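Local coordinates for protein membrane-bound lytic murein transglycosylase A (Burkholderia pseudomallei, PDB 6QK4) that probably cleaves the beta-1,4 linkage between N-acetylmuramic acid and N-acetylglucosamine in peptidoglycan, with formation of a 1,6-anhydro bond in the N-acetylmuramic acid residue, at residues V156-P161 / G173-D178; D160-F165 / A220-N225; M294-L299 / M335-R340. One frame throughout, in Å; residues are numbered along the deposited sequence.

Contacts 1 and 2 both lie in the MltA-specific insert domain and share D160 and P161, so that strand 154-158 and helix 161-170 pass directly from one to the other; V158 CG2 also packs on A164 CB at 4.0 Å. Contact 1 is buried and wholly aliphatic. Contact 2 is partly buried and adds to one aliphatic pair, at its exposed side, two opposite charges near each other but beyond salt-bridge distance. Contact 3, in the 3D domain with its centre about 31 Å from that of contact 1, is also partly buried, but there a water joins two amides beside an apolar pair. Polar chemistry thus enters where the contacts come towards the surface.

Contact 1. Residues V156-P161 / G173-D178; sequences VWVDDP and GRVVLD
V156 and V175 give up the most surface here, and with L177 and V158 they form an aliphatic layer inside the insert domain, whose sequence family is grouped with the ribosomal L25 proteins. The contact is an example of two strands that both pair with a third, strand 101-114, and pack side chain to side chain almost at right angles without sharing a hydrogen bond. Strand 154-158 runs antiparallel to strand 101-114 and strand 173-177 parallel to it; W157 pairs with S114 and R174 with P109 through their backbones. Across the contact, the axes of segments 156-158 and 173-177 approach to 8.8 Å and cross at 83°.

V156 directs its CB toward the other strand and reaches it with CG2, the methyl lying opposite the backbone N, while CG1 takes the more hindered place between N and the carbonyl carbon. V175 likewise points toward strand 154-158, and its CG1 serves two partners: V156 CG2 lies 4.4 Å away and V158 CG1 4.1 Å away. V158 and V175 meet nearly at right angles, methyl against methyl. L177 sets out along the flank of the contact, but its CD2 swings in to reach V156. M183 of the adjoining strand 182-190 touches both V156 and L177, and L125 of strand 123-126 also packs on V156, extending the apolar layer past the two segments.

Just beyond L177 the character changes, since D178 forms a salt bridge with R118. The tightest point remains within the aliphatic group, where V156 CG2 and L177 CD2 come to 3.4 Å, closer than two methyl carbons usually approach.

Contact 2. Residues D160-F165 / A220-N225; sequences DPIEAF and AWARAN
I162 and A222 supply the apolar part of this meeting of two helices. The A222 methyl fits against the flank of the isoleucine's longer branch, with CB 4.0 Å from I162 CG1 and 4.1 Å from I162 CD1. CG1 lies opposite the carbonyl carbon and the chain turns again at chi2 (-71°), which presents CG1 and CD1 together to the methyl. L233 and V229 of helix 229-234 pack on I162 and A222 respectively.

The charged part is looser. D160 OD2 stands 4.2 Å from R223 NH1, well out of the guanidinium plane, so the attraction is one of charge alone; R223 is exposed and poorly ordered.

Hydrogen bonds belong to each segment separately. Helices 161-170 and 215-224 both lie in the MltA-specific insert domain and meet near D160, the N-cap of the first. Its OD1 accepts from E163 N at 2.9 Å, a fairly straight bond of 159° that meets the oxygen on the anti side, 34° out of the carboxylate plane, and more weakly from I162 N.

At the C-terminal end of helix 215-224, N225 leaves the helical path and turns its amide back. N225 ND2 donates to W221 O over 2.8 Å in a nearly linear bond, in the carbonyl plane and on a lone pair. The same nitrogen sits 3.5 Å above one face of the W221 ring, displaced toward the rim, while W221 NE1 bonds to E207.

Contact 3. Residues M294-L299 / M335-R340; sequences MTNAPL and MKQNGR
N296 and Q337 are joined by a single water although their amides are too far apart to bond directly, with N296 OD1 3.9 Å from Q337 NE2. The water donates to N296 OD1 at 2.6 Å and accepts from Q337 NE2 at 3.0 Å, which gives each group a partner of the right polarity. The amide planes are turned 69° against each other.

Q337 illustrates how a flexible side chain can be fixed at both ends of its amide. Its chain bends at the second torsion and folds back, bringing OE1 to the backbone N of K336 at 2.8 Å in a bond that is almost straight at the hydrogen (173°), though the donor is tilted 18° from the carbonyl plane. On the other end NE2 serves both the water and T291 OG1, so the three bonds together set the rotation of the amide. N296, by contrast, is exposed and itself has left-handed backbone angles; it is the middle residue of an ST turn in which T295 OG1 accepts from A297 N at 3.3 Å, and which leads into strand 298-307.

The buried half of the contact is apolar: L299 CD2 meets the terminal methyl of M335, CE, at 4.3 Å, and Y320 of strand 317-324 touches both residues.

All this lies in the 3D domain, whose family belongs to the double-psi beta-barrel clan. Strand 285-291 pairs antiparallel with both strands, 298-307 and 336-346, through bonds of L299 with T290 and R340 with Q289, while helix 326-334 ends just before M335.

Contact 1. Residues V156-P161 / G173-D178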
ATOM      1  N   VAL A 156      19.847 -10.200  -6.806  1.00 32.53           N
ATOM      2  CA  VAL A 156      20.306  -9.630  -5.545  1.00 32.35           C
ATOM      3  C   VAL A 156      20.032 -10.672  -4.463  1.00 33.39           C
ATOM      4  O   VAL A 156      19.227 -11.605  -4.665  1.00 33.43           O
ATOM      5  CB  VAL A 156      19.561  -8.290  -5.288  1.00 35.35           C
ATOM      6  CG1 VAL A 156      18.056  -8.532  -5.077  1.00 36.62           C
ATOM      7  CG2 VAL A 156      20.131  -7.545  -4.118  1.00 36.27           C
ATOM      8  N   TRP A 157      20.692 -10.533  -3.311  1.00 34.05           N
ATOM      9  CA  TRP A 157      20.567 -11.492  -2.219  1.00 33.30           C
ATOM     10  C   TRP A 157      19.963 -10.833  -0.977  1.00 35.47           C
ATOM     11  O   TRP A 157      20.487  -9.831  -0.502  1.00 37.53           O
ATOM     12  CB  TRP A 157      21.935 -12.098  -1.878  1.00 38.32           C
ATOM     13  CG  TRP A 157      22.557 -12.786  -3.046  1.00 42.38           C
ATOM     14  CD1 TRP A 157      23.262 -12.204  -4.089  1.00 46.32           C
ATOM     15  CD2 TRP A 157      22.513 -14.171  -3.313  1.00 46.98           C
ATOM     16  NE1 TRP A 157      23.664 -13.176  -4.980  1.00 50.07           N
ATOM     17  CE2 TRP A 157      23.219 -14.394  -4.522  1.00 48.42           C
ATOM     18  CE3 TRP A 157      21.946 -15.267  -2.642  1.00 47.48           C
ATOM     19  CZ2 TRP A 157      23.362 -15.663  -5.070  1.00 50.32           C
ATOM     20  CZ3 TRP A 157      22.099 -16.528  -3.185  1.00 49.88           C
ATOM     21  CH2 TRP A 157      22.801 -16.719  -4.387  1.00 50.29           C
ATOM     22  N   VAL A 158      18.888 -11.421  -0.424  1.00 32.03           N
ATOM     23  CA  VAL A 158      18.245 -10.777   0.712  1.00 30.38           C
ATOM     24  C   VAL A 158      18.380 -11.621   1.990  1.00 30.56           C
ATOM     25  O   VAL A 158      18.950 -12.720   2.001  1.00 35.06           O
ATOM     26  CB  VAL A 158      16.762 -10.421   0.383  1.00 26.08           C
ATOM     27  CG1 VAL A 158      16.674  -9.528  -0.834  1.00 31.02           C
ATOM     28  CG2 VAL A 158      15.885 -11.724   0.143  1.00 26.10           C
ATOM     29  N   ASP A 159      17.825 -11.055   3.066  1.00 34.71           N
ATOM     30  CA  ASP A 159      17.974 -11.329   4.488  1.00 40.26           C
ATOM     31  C   ASP A 159      17.154 -12.507   4.967  1.00 40.26           C
ATOM     32  O   ASP A 159      17.485 -13.131   5.986  1.00 38.57           O
ATOM     33  CB  ASP A 159      17.413 -10.101   5.240  1.00 47.80           C
ATOM     34  CG  ASP A 159      18.323  -9.612   6.236  1.00 54.23           C
ATOM     35  OD1 ASP A 159      19.407 -10.220   6.328  1.00 64.57           O
ATOM     36  OD2 ASP A 159      17.966  -8.667   6.938  1.00 47.41           O
ATOM     37  N   ASP A 160      16.047 -12.783   4.282  1.00 36.97           N
ATOM     38  CA  ASP A 160      15.007 -13.589   4.872  1.00 36.18           C
ATOM     39  C   ASP A 160      14.243 -14.279   3.743  1.00 34.50           C
ATOM     40  O   ASP A 160      13.847 -13.601   2.777  1.00 34.17           O
ATOM     41  CB  ASP A 160      14.072 -12.693   5.684  1.00 44.00           C
ATOM     42  CG  ASP A 160      13.078 -13.478   6.481  1.00 50.68           C
ATOM     43  OD1 ASP A 160      12.185 -14.082   5.869  1.00 49.17           O
ATOM     44  OD2 ASP A 160      13.225 -13.516   7.719  1.00 54.77           O
ATOM     45  N   PRO A 161      13.994 -15.586   3.839  1.00 33.30           N
ATOM     46  CA  PRO A 161      13.339 -16.297   2.720  1.00 34.68           C
ATOM     47  C   PRO A 161      11.832 -16.072   2.752  1.00 33.33           C
ATOM     48  O   PRO A 161      11.185 -16.132   1.697  1.00 33.93           O
ATOM     49  CB  PRO A 161      13.727 -17.769   2.954  1.00 34.80           C
ATOM     50  CG  PRO A 161      13.919 -17.868   4.427  1.00 36.11           C
ATOM     51  CD  PRO A 161      14.497 -16.506   4.866  1.00 35.34           C
ATOM     52  N   GLY A 173       8.863  -4.183  -5.175  1.00 27.58           N
ATOM     53  CA  GLY A 173       9.206  -3.595  -3.883  1.00 26.72           C
ATOM     54  C   GLY A 173      10.599  -3.011  -3.933  1.00 26.34           C
ATOM     55  O   GLY A 173      11.153  -2.789  -5.013  1.00 30.97           O
ATOM     56  N   ARG A 174      11.159  -2.753  -2.767  1.00 27.62           N
ATOM     57  CA  ARG A 174      12.454  -2.096  -2.722  1.00 31.76           C
ATOM     58  C   ARG A 174      13.395  -2.881  -1.811  1.00 29.12           C
ATOM     59  O   ARG A 174      12.977  -3.476  -0.816  1.00 29.89           O
ATOM     60  CB  ARG A 174      12.305  -0.634  -2.262  1.00 40.00           C
ATOM     61  CG  ARG A 174      13.066  -0.275  -1.043  1.00 45.60           C
ATOM     62  CD  ARG A 174      12.581   1.034  -0.456  1.00 47.15           C
ATOM     63  NE  ARG A 174      11.569   1.718  -1.246  1.00 46.95           N
ATOM     64  CZ  ARG A 174      11.307   3.014  -1.095  1.00 53.67           C
ATOM     65  NH1 ARG A 174      11.989   3.713  -0.191  1.00 55.47           N
ATOM     66  NH2 ARG A 174      10.371   3.608  -1.827  1.00 52.53           N
ATOM     67  N   VAL A 175      14.669  -2.916  -2.182  1.00 30.36           N
ATOM     68  CA  VAL A 175      15.678  -3.650  -1.422  1.00 30.54           C
ATOM     69  C   VAL A 175      16.731  -2.650  -0.943  1.00 31.42           C
ATOM     70  O   VAL A 175      17.402  -2.007  -1.761  1.00 34.19           O
ATOM     71  CB  VAL A 175      16.325  -4.759  -2.270  1.00 27.43           C
ATOM     72  CG1 VAL A 175      17.311  -5.557  -1.398  1.00 29.88           C
ATOM     73  CG2 VAL A 175      15.235  -5.697  -2.813  1.00 28.95           C
ATOM     74  N   VAL A 176      16.839  -2.490   0.370  1.00 35.06           N
ATOM     75  CA  VAL A 176      17.877  -1.644   0.948  1.00 36.74           C
ATOM     76  C   VAL A 176      19.156  -2.468   0.963  1.00 35.61           C
ATOM     77  O   VAL A 176      19.201  -3.510   1.617  1.00 36.37           O
ATOM     78  CB  VAL A 176      17.495  -1.197   2.361  1.00 41.81           C
ATOM     79  CG1 VAL A 176      18.650  -0.457   2.989  1.00 46.05           C
ATOM     80  CG2 VAL A 176      16.243  -0.327   2.301  1.00 40.88           C
ATOM     81  N   LEU A 177      20.170  -2.029   0.206  1.00 35.90           N
ATOM     82  CA  LEU A 177      21.399  -2.816   0.054  1.00 39.11           C
ATOM     83  C   LEU A 177      22.463  -2.398   1.060  1.00 41.79           C
ATOM     84  O   LEU A 177      22.494  -1.249   1.517  1.00 43.69           O
ATOM     85  CB  LEU A 177      21.991  -2.680  -1.344  1.00 39.40           C
ATOM     86  CG  LEU A 177      21.114  -3.141  -2.507  1.00 41.37           C
ATOM     87  CD1 LEU A 177      21.723  -2.702  -3.837  1.00 43.64           C
ATOM     88  CD2 LEU A 177      20.935  -4.645  -2.469  1.00 42.40           C
ATOM     89  N   ASP A 178      23.386  -3.329   1.344  1.00 45.28           N
ATOM     90  CA  ASP A 178      24.390  -3.080   2.375  1.00 50.88           C
ATOM     91  C   ASP A 178      25.419  -2.057   1.921  1.00 58.59           C
ATOM     92  O   ASP A 178      26.174  -1.556   2.760  1.00 62.50           O
ATOM     93  CB  ASP A 178      25.077  -4.379   2.808  1.00 50.02           C
ATOM     94  CG  ASP A 178      25.892  -5.033   1.684  1.00 51.30           C
ATOM     95  OD1 ASP A 178      25.749  -4.643   0.504  1.00 52.56           O
ATOM     96  OD2 ASP A 178      26.666  -5.953   1.995  1.00 52.05           O
TER

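Contact 2. Residues D160-F165 / A220-N225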
ATOM      1  N   ASP A 160      16.047 -12.783   4.282  1.00 36.97           N
ATOM      2  CA  ASP A 160      15.007 -13.589   4.872  1.00 36.18           C
ATOM      3  C   ASP A 160      14.243 -14.279   3.743  1.00 34.50           C
ATOM      4  O   ASP A 160      13.847 -13.601   2.777  1.00 34.17           O
ATOM      5  CB  ASP A 160      14.072 -12.693   5.684  1.00 44.00           C
ATOM      6  CG  ASP A 160      13.078 -13.478   6.481  1.00 50.68           C
ATOM      7  OD1 ASP A 160      12.185 -14.082   5.869  1.00 49.17           O
ATOM      8  OD2 ASP A 160      13.225 -13.516   7.719  1.00 54.77           O
ATOM      9  N   PRO A 161      13.994 -15.586   3.839  1.00 33.30           N
ATOM     10  CA  PRO A 161      13.339 -16.297   2.720  1.00 34.68           C
ATOM     11  C   PRO A 161      11.832 -16.072   2.752  1.00 33.33           C
ATOM     12  O   PRO A 161      11.185 -16.132   1.697  1.00 33.93           O
ATOM     13  CB  PRO A 161      13.727 -17.769   2.954  1.00 34.80           C
ATOM     14  CG  PRO A 161      13.919 -17.868   4.427  1.00 36.11           C
ATOM     15  CD  PRO A 161      14.497 -16.506   4.866  1.00 35.34           C
ATOM     16  N   ILE A 162      11.287 -15.784   3.939  1.00 33.28           N
ATOM     17  CA  ILE A 162       9.862 -15.450   4.068  1.00 31.56           C
ATOM     18  C   ILE A 162       9.572 -14.079   3.467  1.00 30.95           C
ATOM     19  O   ILE A 162       8.596 -13.907   2.723  1.00 29.90           O
ATOM     20  CB  ILE A 162       9.397 -15.507   5.542  1.00 35.50           C
ATOM     21  CG1 ILE A 162       9.740 -16.855   6.190  1.00 40.00           C
ATOM     22  CG2 ILE A 162       7.893 -15.176   5.653  1.00 33.14           C
ATOM     23  CD1 ILE A 162       8.919 -18.001   5.681  1.00 40.51           C
ATOM     24  N   GLU A 163      10.421 -13.081   3.747  1.00 31.22           N
ATOM     25  CA  GLU A 163      10.284 -11.797   3.064  1.00 29.19           C
ATOM     26  C   GLU A 163      10.407 -11.926   1.547  1.00 28.72           C
ATOM     27  O   GLU A 163       9.687 -11.247   0.811  1.00 28.34           O
ATOM     28  CB  GLU A 163      11.313 -10.799   3.585  1.00 30.43           C
ATOM     29  CG  GLU A 163      11.179 -10.550   5.070  1.00 36.63           C
ATOM     30  CD  GLU A 163      12.149  -9.515   5.625  1.00 42.09           C
ATOM     31  OE1 GLU A 163      12.657  -8.679   4.867  1.00 42.72           O
ATOM     32  OE2 GLU A 163      12.379  -9.540   6.862  1.00 46.46           O
ATOM     33  N   ALA A 164      11.359 -12.737   1.059  1.00 30.66           N
ATOM     34  CA  ALA A 164      11.490 -12.945  -0.380  1.00 30.26           C
ATOM     35  C   ALA A 164      10.206 -13.523  -0.964  1.00 31.50           C
ATOM     36  O   ALA A 164       9.734 -13.096  -2.022  1.00 30.79           O
ATOM     37  CB  ALA A 164      12.669 -13.902  -0.660  1.00 30.79           C
ATOM     38  N   PHE A 165       9.644 -14.510  -0.279  1.00 27.28           N
ATOM     39  CA  PHE A 165       8.393 -15.126  -0.689  1.00 31.31           C
ATOM     40  C   PHE A 165       7.281 -14.101  -0.792  1.00 29.25           C
ATOM     41  O   PHE A 165       6.510 -14.106  -1.754  1.00 30.85           O
ATOM     42  CB  PHE A 165       8.032 -16.197   0.329  1.00 34.09           C
ATOM     43  CG  PHE A 165       6.818 -16.978  -0.009  1.00 34.40           C
ATOM     44  CD1 PHE A 165       5.542 -16.517   0.362  1.00 33.22           C
ATOM     45  CD2 PHE A 165       6.943 -18.214  -0.681  1.00 37.31           C
ATOM     46  CE1 PHE A 165       4.387 -17.272   0.077  1.00 34.13           C
ATOM     47  CE2 PHE A 165       5.786 -19.003  -0.957  1.00 36.91           C
ATOM     48  CZ  PHE A 165       4.528 -18.529  -0.574  1.00 34.67           C
ATOM     49  N   ALA A 220       7.590 -16.073  12.546  1.00 46.50           N
ATOM     50  CA  ALA A 220       7.895 -16.589  13.871  1.00 47.45           C
ATOM     51  C   ALA A 220       7.940 -18.107  13.834  1.00 49.32           C
ATOM     52  O   ALA A 220       8.879 -18.736  14.351  1.00 52.29           O
ATOM     53  CB  ALA A 220       6.865 -16.083  14.882  1.00 47.11           C
ATOM     54  N   TRP A 221       6.942 -18.710  13.184  1.00 48.01           N
ATOM     55  CA  TRP A 221       6.927 -20.158  12.997  1.00 47.97           C
ATOM     56  C   TRP A 221       8.182 -20.650  12.283  1.00 49.83           C
ATOM     57  O   TRP A 221       8.717 -21.710  12.624  1.00 51.86           O
ATOM     58  CB  TRP A 221       5.682 -20.559  12.215  1.00 46.44           C
ATOM     59  CG  TRP A 221       5.539 -22.035  12.072  1.00 48.53           C
ATOM     60  CD1 TRP A 221       4.812 -22.884  12.874  1.00 49.17           C
ATOM     61  CD2 TRP A 221       6.122 -22.849  11.049  1.00 52.96           C
ATOM     62  NE1 TRP A 221       4.922 -24.185  12.414  1.00 51.47           N
ATOM     63  CE2 TRP A 221       5.721 -24.188  11.297  1.00 53.09           C
ATOM     64  CE3 TRP A 221       6.953 -22.580   9.952  1.00 53.71           C
ATOM     65  CZ2 TRP A 221       6.119 -25.243  10.476  1.00 52.59           C
ATOM     66  CZ3 TRP A 221       7.350 -23.631   9.140  1.00 54.33           C
ATOM     67  CH2 TRP A 221       6.929 -24.940   9.404  1.00 51.26           C
ATOM     68  N   ALA A 222       8.634 -19.915  11.264  1.00 48.39           N
ATOM     69  CA  ALA A 222       9.862 -20.264  10.551  1.00 49.23           C
ATOM     70  C   ALA A 222      11.075 -20.197  11.472  1.00 53.61           C
ATOM     71  O   ALA A 222      11.950 -21.073  11.416  1.00 51.54           O
ATOM     72  CB  ALA A 222      10.049 -19.331   9.352  1.00 46.12           C
ATOM     73  N   ARG A 223      11.144 -19.149  12.307  1.00 58.88           N
ATOM     74  CA  ARG A 223      12.175 -19.040  13.339  1.00 65.39           C
ATOM     75  C   ARG A 223      12.169 -20.251  14.261  1.00 65.52           C
ATOM     76  O   ARG A 223      13.229 -20.723  14.699  1.00 67.03           O
ATOM     77  CB  ARG A 223      11.947 -17.772  14.160  1.00 70.42           C
ATOM     78  CG  ARG A 223      13.207 -17.089  14.620  1.00 75.85           C
ATOM     79  CD  ARG A 223      13.753 -16.226  13.497  1.00 80.49           C
ATOM     80  NE  ARG A 223      13.065 -14.940  13.390  1.00 84.18           N
ATOM     81  CZ  ARG A 223      12.300 -14.570  12.364  1.00 86.66           C
ATOM     82  NH1 ARG A 223      12.108 -15.390  11.336  1.00 87.73           N
ATOM     83  NH2 ARG A 223      11.726 -13.375  12.364  1.00 87.32           N
ATOM     84  N   ALA A 224      10.977 -20.760  14.580  1.00 62.72           N
ATOM     85  CA  ALA A 224      10.864 -21.914  15.459  1.00 60.54           C
ATOM     86  C   ALA A 224      11.206 -23.225  14.758  1.00 59.96           C
ATOM     87  O   ALA A 224      11.666 -24.162  15.419  1.00 60.99           O
ATOM     88  CB  ALA A 224       9.451 -21.990  16.034  1.00 59.41           C
ATOM     89  N   ASN A 225      10.993 -23.317  13.441  1.00 57.77           N
ATOM     90  CA  ASN A 225      11.107 -24.578  12.700  1.00 55.72           C
ATOM     91  C   ASN A 225      12.037 -24.416  11.500  1.00 55.11           C
ATOM     92  O   ASN A 225      11.648 -24.681  10.359  1.00 53.30           O
ATOM     93  CB  ASN A 225       9.726 -25.054  12.246  1.00 56.00           C
ATOM     94  CG  ASN A 225       8.738 -25.225  13.410  1.00 57.47           C
ATOM     95  OD1 ASN A 225       8.487 -26.341  13.878  1.00 58.60           O
ATOM     96  ND2 ASN A 225       8.185 -24.113  13.885  1.00 55.32           N
TER

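Contact 3. Residues M294-L299 / M335-R340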
ATOM      1  N   MET A 294      -7.174  -4.652  12.163  1.00 30.74           N
ATOM      2  CA  MET A 294      -7.095  -5.771  13.116  1.00 37.20           C
ATOM      3  C   MET A 294      -7.886  -5.511  14.380  1.00 32.42           C
ATOM      4  O   MET A 294      -8.490  -6.434  14.949  1.00 35.26           O
ATOM      5  CB  MET A 294      -5.637  -6.091  13.488  1.00 52.30           C
ATOM      6  CG  MET A 294      -4.682  -6.076  12.302  1.00 67.64           C
ATOM      7  SD  MET A 294      -4.672  -7.683  11.490  1.00 78.53           S
ATOM      8  CE  MET A 294      -2.970  -8.188  11.640  1.00 81.03           C
ATOM      9  N   THR A 295      -7.949  -4.261  14.792  1.00 27.85           N
ATOM     10  CA  THR A 295      -8.677  -3.923  16.008  1.00 28.26           C
ATOM     11  C   THR A 295     -10.082  -3.450  15.742  1.00 26.88           C
ATOM     12  O   THR A 295     -10.864  -3.310  16.697  1.00 28.66           O
ATOM     13  CB  THR A 295      -7.986  -2.800  16.752  1.00 32.92           C
ATOM     14  OG1 THR A 295      -8.021  -1.640  15.899  1.00 30.97           O
ATOM     15  CG2 THR A 295      -6.519  -3.202  17.045  1.00 33.86           C
ATOM     16  N   ASN A 296     -10.413  -3.096  14.486  1.00 26.48           N
ATOM     17  CA  ASN A 296     -11.717  -2.563  14.124  1.00 28.11           C
ATOM     18  C   ASN A 296     -12.013  -1.207  14.767  1.00 26.84           C
ATOM     19  O   ASN A 296     -13.147  -0.758  14.764  1.00 25.83           O
ATOM     20  CB  ASN A 296     -12.841  -3.562  14.443  1.00 29.46           C
ATOM     21  CG  ASN A 296     -14.081  -3.334  13.573  1.00 35.36           C
ATOM     22  OD1 ASN A 296     -13.983  -3.154  12.351  1.00 37.86           O
ATOM     23  ND2 ASN A 296     -15.250  -3.350  14.202  1.00 35.69           N
ATOM     24  N   ALA A 297     -11.013  -0.497  15.276  1.00 28.54           N
ATOM     25  CA  ALA A 297     -11.304   0.811  15.846  1.00 24.68           C
ATOM     26  C   ALA A 297     -11.517   1.866  14.736  1.00 23.32           C
ATOM     27  O   ALA A 297     -11.022   1.704  13.610  1.00 23.22           O
ATOM     28  CB  ALA A 297     -10.142   1.253  16.727  1.00 28.31           C
ATOM     29  N   PRO A 298     -12.224   2.958  15.019  1.00 24.61           N
ATOM     30  CA  PRO A 298     -12.373   4.005  13.998  1.00 21.47           C
ATOM     31  C   PRO A 298     -11.052   4.553  13.496  1.00 23.47           C
ATOM     32  O   PRO A 298     -10.118   4.793  14.274  1.00 26.53           O
ATOM     33  CB  PRO A 298     -13.146   5.116  14.691  1.00 22.52           C
ATOM     34  CG  PRO A 298     -13.923   4.340  15.804  1.00 21.66           C
ATOM     35  CD  PRO A 298     -13.063   3.205  16.212  1.00 28.01           C
ATOM     36  N   LEU A 299     -11.034   4.838  12.185  1.00 20.43           N
ATOM     37  CA  LEU A 299      -9.874   5.396  11.483  1.00 22.43           C
ATOM     38  C   LEU A 299     -10.409   6.554  10.643  1.00 20.77           C
ATOM     39  O   LEU A 299     -11.139   6.338   9.670  1.00 22.38           O
ATOM     40  CB  LEU A 299      -9.192   4.327  10.617  1.00 22.92           C
ATOM     41  CG  LEU A 299      -8.000   4.858   9.781  1.00 25.98           C
ATOM     42  CD1 LEU A 299      -6.963   5.438  10.691  1.00 34.58           C
ATOM     43  CD2 LEU A 299      -7.449   3.553   9.146  1.00 26.10           C
ATOM     44  N   MET A 335      -6.968  -5.402   5.355  1.00 24.30           N
ATOM     45  CA  MET A 335      -7.870  -4.248   5.293  1.00 22.17           C
ATOM     46  C   MET A 335      -8.956  -4.503   4.247  1.00 23.83           C
ATOM     47  O   MET A 335      -8.675  -4.641   3.044  1.00 23.78           O
ATOM     48  CB  MET A 335      -7.115  -2.930   4.996  1.00 23.43           C
ATOM     49  CG  MET A 335      -7.881  -1.633   5.739  1.00 24.95           C
ATOM     50  SD  MET A 335      -7.139  -0.315   4.975  1.00 37.17           S
ATOM     51  CE  MET A 335      -8.252   0.836   5.918  1.00 28.43           C
ATOM     52  N   LYS A 336     -10.217  -4.488   4.700  1.00 23.38           N
ATOM     53  CA  LYS A 336     -11.349  -4.672   3.795  1.00 22.02           C
ATOM     54  C   LYS A 336     -12.552  -4.136   4.549  1.00 18.88           C
ATOM     55  O   LYS A 336     -13.309  -4.892   5.186  1.00 22.17           O
ATOM     56  CB  LYS A 336     -11.521  -6.150   3.408  1.00 26.87           C
ATOM     57  CG  LYS A 336     -12.496  -6.342   2.238  1.00 29.66           C
ATOM     58  CD  LYS A 336     -12.664  -7.823   1.766  1.00 37.76           C
ATOM     59  CE  LYS A 336     -13.975  -7.876   0.939  1.00 46.67           C
ATOM     60  NZ  LYS A 336     -13.970  -8.972  -0.056  1.00 52.48           N
ATOM     61  N   GLN A 337     -12.636  -2.802   4.609  1.00 19.90           N
ATOM     62  CA  GLN A 337     -13.442  -2.089   5.598  1.00 18.96           C
ATOM     63  C   GLN A 337     -14.467  -1.205   4.912  1.00 19.79           C
ATOM     64  O   GLN A 337     -14.164  -0.549   3.905  1.00 21.61           O
ATOM     65  CB  GLN A 337     -12.565  -1.171   6.528  1.00 19.74           C
ATOM     66  CG  GLN A 337     -11.224  -1.763   6.950  1.00 22.35           C
ATOM     67  CD  GLN A 337     -11.389  -3.045   7.785  1.00 25.14           C
ATOM     68  OE1 GLN A 337     -10.891  -4.155   7.424  1.00 22.09           O
ATOM     69  NE2 GLN A 337     -12.138  -2.923   8.896  1.00 24.67           N
ATOM     70  N   ASN A 338     -15.657  -1.121   5.536  1.00 21.50           N
ATOM     71  CA  ASN A 338     -16.601  -0.104   5.063  1.00 19.47           C
ATOM     72  C   ASN A 338     -16.028   1.282   5.323  1.00 23.49           C
ATOM     73  O   ASN A 338     -15.308   1.506   6.315  1.00 23.80           O
ATOM     74  CB  ASN A 338     -17.923  -0.193   5.800  1.00 21.19           C
ATOM     75  CG  ASN A 338     -18.981   0.708   5.201  1.00 22.25           C
ATOM     76  OD1 ASN A 338     -19.169   0.748   3.962  1.00 21.75           O
ATOM     77  ND2 ASN A 338     -19.682   1.477   6.101  1.00 22.15           N
ATOM     78  N   GLY A 339     -16.373   2.210   4.412  1.00 22.33           N
ATOM     79  CA  GLY A 339     -15.869   3.579   4.491  1.00 20.99           C
ATOM     80  C   GLY A 339     -16.808   4.637   3.939  1.00 21.17           C
ATOM     81  O   GLY A 339     -17.747   4.352   3.189  1.00 21.50           O
ATOM     82  N   ARG A 340     -16.524   5.874   4.343  1.00 16.14           N
ATOM     83  CA  ARG A 340     -17.211   7.093   3.868  1.00 17.84           C
ATOM     84  C   ARG A 340     -16.176   8.141   3.432  1.00 17.87           C
ATOM     85  O   ARG A 340     -15.076   8.258   4.012  1.00 18.30           O
ATOM     86  CB  ARG A 340     -18.071   7.705   4.971  1.00 19.61           C
ATOM     87  CG  ARG A 340     -19.243   6.829   5.367  1.00 20.51           C
ATOM     88  CD  ARG A 340     -20.268   6.719   4.232  1.00 21.31           C
ATOM     89  NE  ARG A 340     -21.387   5.823   4.620  1.00 22.40           N
ATOM     90  CZ  ARG A 340     -22.479   6.181   5.333  1.00 25.83           C
ATOM     91  NH1 ARG A 340     -22.621   7.431   5.815  1.00 24.51           N
ATOM     92  NH2 ARG A 340     -23.394   5.214   5.622  1.00 22.44           N
TER
HETATM   93  O   HOH W   1     -12.436  -4.852  11.228  1.00 46.97           O